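Local coordinates for protein inositol-1-monophosphatase (PDB 2Q74) that probably removes the phosphate from inositol 1-phosphate to give free myo-inositol, a magnesium-dependent step of inositol synthesis in Mycobacterium tuberculosis, at residues Arg27-Glu32 with Val56-Thr61; Arg65-Arg70 with Leu103-Gly108; Asn17-Ala22 with Ala133-Asp138. One frame throughout, in Å; residues are numbered along the deposited sequence.

Contact 1: Arg27-Glu32 with Val56-Thr61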
# COMPACT_ATOMS: atom_id res chain seq x y z
N ARG A 27 13.80 -12.24 2.64
CA ARG A 27 12.66 -12.74 3.36
C ARG A 27 13.15 -13.53 4.58
O ARG A 27 12.64 -13.38 5.70
CB ARG A 27 11.86 -13.58 2.38
CG ARG A 27 10.62 -14.22 2.87
CD ARG A 27 9.48 -14.09 1.86
NE ARG A 27 9.84 -14.14 0.44
CZ ARG A 27 10.24 -15.22 -0.23
NH1 ARG A 27 10.39 -16.39 0.38
NH2 ARG A 27 10.49 -15.13 -1.53
N GLY A 28 14.19 -14.32 4.36
CA GLY A 28 14.79 -15.09 5.44
C GLY A 28 15.65 -14.29 6.40
O GLY A 28 15.60 -14.50 7.61
N ARG A 29 16.46 -13.39 5.85
CA ARG A 29 17.33 -12.56 6.68
C ARG A 29 16.55 -11.59 7.56
O ARG A 29 16.93 -11.34 8.70
CB ARG A 29 18.31 -11.78 5.80
CG ARG A 29 19.54 -12.56 5.36
CD ARG A 29 20.47 -12.90 6.56
NE ARG A 29 21.08 -11.70 7.13
CZ ARG A 29 21.47 -11.56 8.40
NH1 ARG A 29 21.31 -12.52 9.30
NH2 ARG A 29 22.01 -10.41 8.79
N ARG A 30 15.46 -11.04 7.03
CA ARG A 30 14.61 -10.13 7.79
C ARG A 30 14.10 -10.83 9.06
O ARG A 30 14.15 -10.25 10.14
CB ARG A 30 13.44 -9.59 6.94
CG ARG A 30 12.56 -8.59 7.72
CD ARG A 30 11.43 -7.92 6.92
NE ARG A 30 10.28 -7.70 7.80
CZ ARG A 30 10.22 -6.82 8.80
NH1 ARG A 30 11.22 -6.00 9.05
NH2 ARG A 30 9.13 -6.72 9.54
N ALA A 31 13.64 -12.06 8.92
CA ALA A 31 13.11 -12.83 10.04
C ALA A 31 14.16 -13.07 11.12
O ALA A 31 13.87 -13.00 12.32
CB ALA A 31 12.54 -14.16 9.55
N GLU A 32 15.40 -13.31 10.71
CA GLU A 32 16.50 -13.50 11.67
C GLU A 32 16.81 -12.20 12.42
O GLU A 32 16.68 -12.13 13.64
CB GLU A 32 17.76 -14.01 10.96
CG GLU A 32 17.57 -15.34 10.26
CD GLU A 32 18.81 -15.82 9.54
OE1 GLU A 32 19.76 -15.03 9.40
OE2 GLU A 32 18.83 -16.98 9.10
N VAL A 56 18.27 -2.64 8.72
CA VAL A 56 18.01 -2.71 7.30
C VAL A 56 19.32 -2.55 6.53
O VAL A 56 19.47 -3.12 5.45
CB VAL A 56 16.97 -1.63 6.84
CG1 VAL A 56 17.45 -0.23 7.13
CG2 VAL A 56 16.66 -1.79 5.36
N THR A 57 20.27 -1.78 7.07
CA THR A 57 21.60 -1.63 6.45
C THR A 57 22.28 -2.99 6.34
O THR A 57 22.95 -3.28 5.34
CB THR A 57 22.52 -0.67 7.25
OG1 THR A 57 22.00 0.67 7.18
CG2 THR A 57 23.96 -0.69 6.71
N VAL A 58 22.08 -3.82 7.36
CA VAL A 58 22.68 -5.14 7.40
C VAL A 58 22.14 -6.02 6.29
O VAL A 58 22.91 -6.56 5.52
CB VAL A 58 22.46 -5.82 8.78
CG1 VAL A 58 23.05 -7.21 8.78
CG2 VAL A 58 23.09 -5.00 9.88
N VAL A 59 20.82 -6.14 6.20
CA VAL A 59 20.20 -7.02 5.21
C VAL A 59 20.47 -6.53 3.80
O VAL A 59 20.70 -7.33 2.88
CB VAL A 59 18.70 -7.16 5.41
CG1 VAL A 59 18.13 -8.00 4.29
CG2 VAL A 59 18.38 -7.75 6.75
N ASP A 60 20.46 -5.21 3.65
CA ASP A 60 20.70 -4.56 2.37
C ASP A 60 22.09 -4.93 1.85
O ASP A 60 22.25 -5.34 0.70
CB ASP A 60 20.54 -3.05 2.51
CG ASP A 60 20.42 -2.34 1.20
OD1 ASP A 60 19.47 -2.64 0.43
OD2 ASP A 60 21.27 -1.46 0.92
N THR A 61 23.09 -4.82 2.72
CA THR A 61 24.46 -5.15 2.36
C THR A 61 24.62 -6.64 2.05
O THR A 61 25.24 -7.01 1.06
CB THR A 61 25.43 -4.82 3.50
OG1 THR A 61 25.15 -3.51 3.99
CG2 THR A 61 26.86 -4.89 3.00

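Contact 2: Arg65-Arg70 with Leu103-Gly108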
# COMPACT_ATOMS: atom_id res chain seq x y z
N ARG A 65 25.76 -8.35 -1.46
CA ARG A 65 26.84 -9.32 -1.57
C ARG A 65 26.39 -10.58 -2.32
O ARG A 65 27.09 -11.05 -3.22
CB ARG A 65 27.40 -9.68 -0.18
CG ARG A 65 28.83 -10.19 -0.25
CD ARG A 65 29.42 -10.55 1.10
NE ARG A 65 29.53 -9.40 2.00
CZ ARG A 65 28.75 -9.17 3.06
NH1 ARG A 65 27.77 -10.00 3.40
NH2 ARG A 65 28.96 -8.08 3.80
N LEU A 66 25.23 -11.12 -1.97
CA LEU A 66 24.67 -12.29 -2.64
C LEU A 66 24.59 -12.06 -4.13
O LEU A 66 25.01 -12.90 -4.92
CB LEU A 66 23.27 -12.60 -2.08
CG LEU A 66 22.51 -13.85 -2.57
CD1 LEU A 66 21.38 -14.19 -1.61
CD2 LEU A 66 21.97 -13.69 -3.97
N LEU A 67 24.06 -10.91 -4.51
CA LEU A 67 23.85 -10.58 -5.91
C LEU A 67 25.16 -10.38 -6.68
O LEU A 67 25.26 -10.80 -7.84
CB LEU A 67 23.00 -9.32 -6.03
CG LEU A 67 21.53 -9.50 -5.71
CD1 LEU A 67 20.87 -8.15 -5.56
CD2 LEU A 67 20.83 -10.30 -6.80
N ARG A 68 26.13 -9.74 -6.04
CA ARG A 68 27.44 -9.53 -6.65
C ARG A 68 28.17 -10.85 -6.89
O ARG A 68 28.74 -11.05 -7.96
CB ARG A 68 28.29 -8.60 -5.78
CG ARG A 68 27.86 -7.13 -5.86
CD ARG A 68 28.75 -6.22 -5.02
NE ARG A 68 28.31 -4.82 -5.07
CZ ARG A 68 28.60 -3.95 -6.04
NH1 ARG A 68 29.36 -4.30 -7.08
NH2 ARG A 68 28.12 -2.71 -5.97
N ASP A 69 28.14 -11.74 -5.90
CA ASP A 69 28.77 -13.05 -6.00
C ASP A 69 28.11 -13.86 -7.10
O ASP A 69 28.78 -14.39 -7.97
CB ASP A 69 28.69 -13.81 -4.67
CG ASP A 69 29.50 -13.14 -3.56
OD1 ASP A 69 30.43 -12.37 -3.87
OD2 ASP A 69 29.20 -13.37 -2.36
N ARG A 70 26.79 -13.93 -7.08
CA ARG A 70 26.07 -14.72 -8.07
C ARG A 70 26.30 -14.20 -9.49
O ARG A 70 26.34 -14.96 -10.45
CB ARG A 70 24.58 -14.75 -7.74
CG ARG A 70 24.24 -15.55 -6.49
CD ARG A 70 24.35 -17.04 -6.72
NE ARG A 70 23.35 -17.49 -7.68
CZ ARG A 70 23.55 -18.37 -8.65
NH1 ARG A 70 24.75 -18.89 -8.85
NH2 ARG A 70 22.56 -18.73 -9.44
N LEU A 103 21.34 -2.50 -9.69
CA LEU A 103 20.50 -3.17 -8.72
C LEU A 103 20.23 -2.47 -7.39
O LEU A 103 20.97 -1.58 -6.97
CB LEU A 103 20.95 -4.62 -8.55
CG LEU A 103 22.34 -5.05 -8.09
CD1 LEU A 103 22.83 -6.15 -9.04
CD2 LEU A 103 23.30 -3.93 -8.10
N ASP A 104 19.10 -2.85 -6.79
CA ASP A 104 18.72 -2.45 -5.44
C ASP A 104 18.18 -3.69 -4.71
O ASP A 104 17.10 -4.20 -5.04
CB ASP A 104 17.68 -1.33 -5.42
CG ASP A 104 17.52 -0.72 -4.03
OD1 ASP A 104 18.11 -1.25 -3.07
OD2 ASP A 104 16.82 0.30 -3.88
N PRO A 105 18.92 -4.16 -3.70
CA PRO A 105 18.48 -5.30 -2.90
C PRO A 105 17.17 -5.08 -2.12
O PRO A 105 16.40 -6.01 -1.93
CB PRO A 105 19.63 -5.50 -1.91
CG PRO A 105 20.79 -4.82 -2.56
CD PRO A 105 20.22 -3.66 -3.26
N ILE A 106 16.96 -3.86 -1.64
CA ILE A 106 15.73 -3.53 -0.93
C ILE A 106 15.29 -2.12 -1.29
O ILE A 106 15.80 -1.13 -0.74
CB ILE A 106 15.90 -3.62 0.61
CG1 ILE A 106 16.44 -5.00 1.05
CG2 ILE A 106 14.55 -3.30 1.30
CD1 ILE A 106 16.89 -5.04 2.49
N ASP A 107 14.35 -2.04 -2.23
CA ASP A 107 13.66 -0.79 -2.57
C ASP A 107 12.41 -0.71 -1.71
O ASP A 107 11.53 -1.56 -1.78
CB ASP A 107 13.28 -0.76 -4.04
CG ASP A 107 12.59 0.54 -4.43
OD1 ASP A 107 12.83 1.59 -3.80
OD2 ASP A 107 11.81 0.52 -5.39
N GLY A 108 12.34 0.33 -0.89
CA GLY A 108 11.30 0.45 0.11
C GLY A 108 11.85 0.03 1.44
O GLY A 108 11.36 -0.92 2.02

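Contact 3: Asn17-Ala22 with Ala133-Asp138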
# COMPACT_ATOMS: atom_id res chain seq x y z
N ASN A 17 15.90 -15.01 -12.15
CA ASN A 17 16.45 -15.96 -11.21
C ASN A 17 17.13 -15.27 -10.04
O ASN A 17 16.91 -15.64 -8.89
CB ASN A 17 17.43 -16.87 -11.93
CG ASN A 17 16.74 -17.82 -12.89
OD1 ASN A 17 15.59 -18.16 -12.71
ND2 ASN A 17 17.46 -18.24 -13.90
N LEU A 18 17.93 -14.26 -10.33
CA LEU A 18 18.61 -13.53 -9.27
C LEU A 18 17.63 -12.79 -8.37
O LEU A 18 17.80 -12.79 -7.14
CB LEU A 18 19.63 -12.55 -9.84
CG LEU A 18 20.88 -13.15 -10.45
CD1 LEU A 18 21.89 -12.06 -10.64
CD2 LEU A 18 21.46 -14.23 -9.57
N ALA A 19 16.63 -12.16 -8.98
CA ALA A 19 15.59 -11.47 -8.23
C ALA A 19 14.89 -12.43 -7.26
O ALA A 19 14.75 -12.13 -6.05
CB ALA A 19 14.59 -10.84 -9.18
N ALA A 20 14.48 -13.59 -7.77
CA ALA A 20 13.76 -14.59 -6.96
C ALA A 20 14.63 -15.11 -5.83
O ALA A 20 14.17 -15.22 -4.68
CB ALA A 20 13.29 -15.76 -7.81
N GLU A 21 15.87 -15.44 -6.15
CA GLU A 21 16.86 -15.85 -5.15
C GLU A 21 17.00 -14.82 -4.05
O GLU A 21 16.87 -15.14 -2.88
CB GLU A 21 18.23 -16.00 -5.80
CG GLU A 21 18.53 -17.33 -6.41
CD GLU A 21 19.95 -17.36 -6.92
OE1 GLU A 21 20.88 -17.14 -6.11
OE2 GLU A 21 20.13 -17.57 -8.14
N ALA A 22 17.30 -13.59 -4.44
CA ALA A 22 17.56 -12.51 -3.50
C ALA A 22 16.33 -12.22 -2.63
O ALA A 22 16.46 -12.00 -1.43
CB ALA A 22 18.02 -11.27 -4.24
N ALA A 133 16.75 -5.48 -20.25
CA ALA A 133 16.05 -6.53 -19.52
C ALA A 133 16.03 -6.23 -18.03
O ALA A 133 16.90 -5.54 -17.51
CB ALA A 133 16.71 -7.87 -19.79
N GLY A 134 15.03 -6.77 -17.35
CA GLY A 134 14.85 -6.41 -15.95
C GLY A 134 13.93 -7.33 -15.19
O GLY A 134 13.13 -8.05 -15.78
N ALA A 135 14.03 -7.28 -13.87
CA ALA A 135 13.17 -8.11 -13.02
C ALA A 135 12.99 -7.44 -11.68
O ALA A 135 13.98 -7.00 -11.08
CB ALA A 135 13.75 -9.50 -12.83
N VAL A 136 11.75 -7.33 -11.22
CA VAL A 136 11.48 -6.79 -9.88
C VAL A 136 10.74 -7.83 -9.10
O VAL A 136 9.68 -8.31 -9.51
CB VAL A 136 10.59 -5.50 -9.91
CG1 VAL A 136 10.25 -5.03 -8.46
CG2 VAL A 136 11.24 -4.39 -10.71
N ALA A 137 11.29 -8.19 -7.96
CA ALA A 137 10.70 -9.24 -7.12
C ALA A 137 9.97 -8.55 -6.01
O ALA A 137 10.60 -7.81 -5.28
CB ALA A 137 11.77 -10.14 -6.54
N ASP A 138 8.67 -8.78 -5.90
CA ASP A 138 7.85 -8.33 -4.77
C ASP A 138 8.04 -9.35 -3.65
O ASP A 138 7.37 -10.39 -3.62
CB ASP A 138 6.37 -8.23 -5.19
CG ASP A 138 5.44 -7.66 -4.08
OD1 ASP A 138 5.80 -7.68 -2.89
OD2 ASP A 138 4.31 -7.22 -4.44

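Contact 1: Arg27-Glu32 with Val56-Thr61
Arg29 and Val59 face each other where helix segments 27-32 and 56-61 run roughly antiparallel, their axes inclined at 151° and 10.0 Å apart at closest approach. The CA atoms of these two residues lie 6.4 Å apart, the nearest such pair, and both methyls of Val59 lie alongside the aliphatic base of the arginine: CG1 and CG2 of Val59 are each 4.1 Å from CB of Arg29. CG2 also comes up to the backbone N of Arg30. Beyond CB the arginine does not run straight on. Its CG stands anti to the carbonyl carbon (chi1 -82°) and the chain bends again at chi2 and chi3, so that the side chain crosses that of Val58 at about a right angle. There NH2 of Arg29 is 3.4 Å from CG1 of Val58, the methyl lying at the edge of the guanidinium, in its plane. The same flat group is held by charge on two sides: NH1 of Arg29 forms a salt bridge of 3.0 Å with OE1 of Glu32, one turn further along its own helix, and NH2 forms another with Asp62, just beyond the partner segment. Arg29 therefore ties the two helices electrostatically as well as by packing, and the two carboxylates probably fix the rotation of its head. Buried Val59 also touches Phe112 of helix 109-114 and Ile106 of strand 106-107, while Arg30 makes cation-pi contacts with Phe34 and Phe112; the pair of helices, 8-33 and 55-74, thus packs here against helix 109-114 and strand 106-107.

Contact 2: Arg65-Arg70 with Leu103-Gly108
Leu67 projects from the helical segment 65-70 onto Leu103 and Pro105, its CA 8.1 Å from that of Pro105. Its CB is directed at the strand and lies 4.4 Å from CD1 of Leu103; CG, placed by a chi1 of -74°, then leads toward the Pro105 ring. From that fork the two methyls part company. CD1 enters the angle between the two partners, 4.3 Å from CG of Leu103 and 4.5 Å from CG of the Pro105 ring; CD2 turns to helix 8-33, where it rests against Ala22 and the backbone O of Leu18. One leucine therefore fills a junction of three elements, and Leu103 in turn packs on Ile80 of the neighbouring strand. The chain turns a corner at Pro105, so the strands before and after it belong to different sheets or faces, and Pro105 also rests on Asp60, Thr63 and Glu64 of helix 55-74. Across this corner Asp104 closes an Asx turn, OD1 of Asp104 accepting from the backbone N of Ile106 at 3.2 Å, with the donor 57° above the carboxylate plane. From CA to CB Asp104 points away from the helix, consistent with a carboxylate turned to the predicted magnesium site. The Asp-Pro-Ile-Asp-Gly run belongs to a signature motif of the inositol monophosphatase family, and Asp104, Ile106 and Asp107 are predicted by similarity to bind magnesium, with Glu83 and Asp235 completing the site.

Contact 3: Asn17-Ala22 with Ala133-Asp138
Three alanine methyls make this contact. CB of Ala19 sits over strand segment 133-138 between two residues of one strand face, 4.0 Å from CB of Ala135 and 3.9 Å from CB of Ala137. The methyl of Ala137 also reaches the helix backbone, its CB 3.6 Å from the carbonyl O of Ala19. With such small side chains the main chains can come close, and the CA atoms of Ala19 and Ala137 are 5.5 Å apart. Val136, between the two alanines, points its side chain to the other face of the sheet, as the alternation of a beta strand requires. This is helix-on-sheet packing within the layered alpha-beta-alpha-beta-alpha sandwich of the inositol monophosphatases: helix 8-33 lies on a face of the large mixed sheet, and alanines line much of the interface. One turn before Ala19 and one turn after it, Ala15 touches Ala135 and Ala23 touches Ala137. Strand 130-138 is held in place from both flanks by backbone hydrogen bonds, with Ala135 and Ala137 joined to Ile123 and Val121 of strand 120-127, and Val136 to Tyr145 of strand 143-148. Ala19 leans on Ile123 as well, so its methyl spans two adjacent strands, and Ala22 packs on Val121. On the helix side, Leu18 meets Leu71 of helix 55-74, while Glu21 forms a salt bridge with Arg70 of that same helix.

How the contacts relate
From the N terminus, helix 8-33 supplies the first segments of contacts 3 and 1, in that order. The chain then returns as helix 55-74, closing contact 1 over a short span, much of which is not modelled. The same helix opens contact 2, which closes when strand 100-104 arrives and the chain turns into 106-107; contacts 1 and 2 are thus in series. Contact 3 closes last, at strand 130-138, and encloses both others. Contacts 1 and 2 share helix 55-74 and touch; contacts 2 and 3 touch where helices 8-33 and 55-74 meet; contacts 1 and 3 share helix 8-33 without touching. Together they bind the two N-terminal helices to each other and to the large sheet beside the predicted metal site.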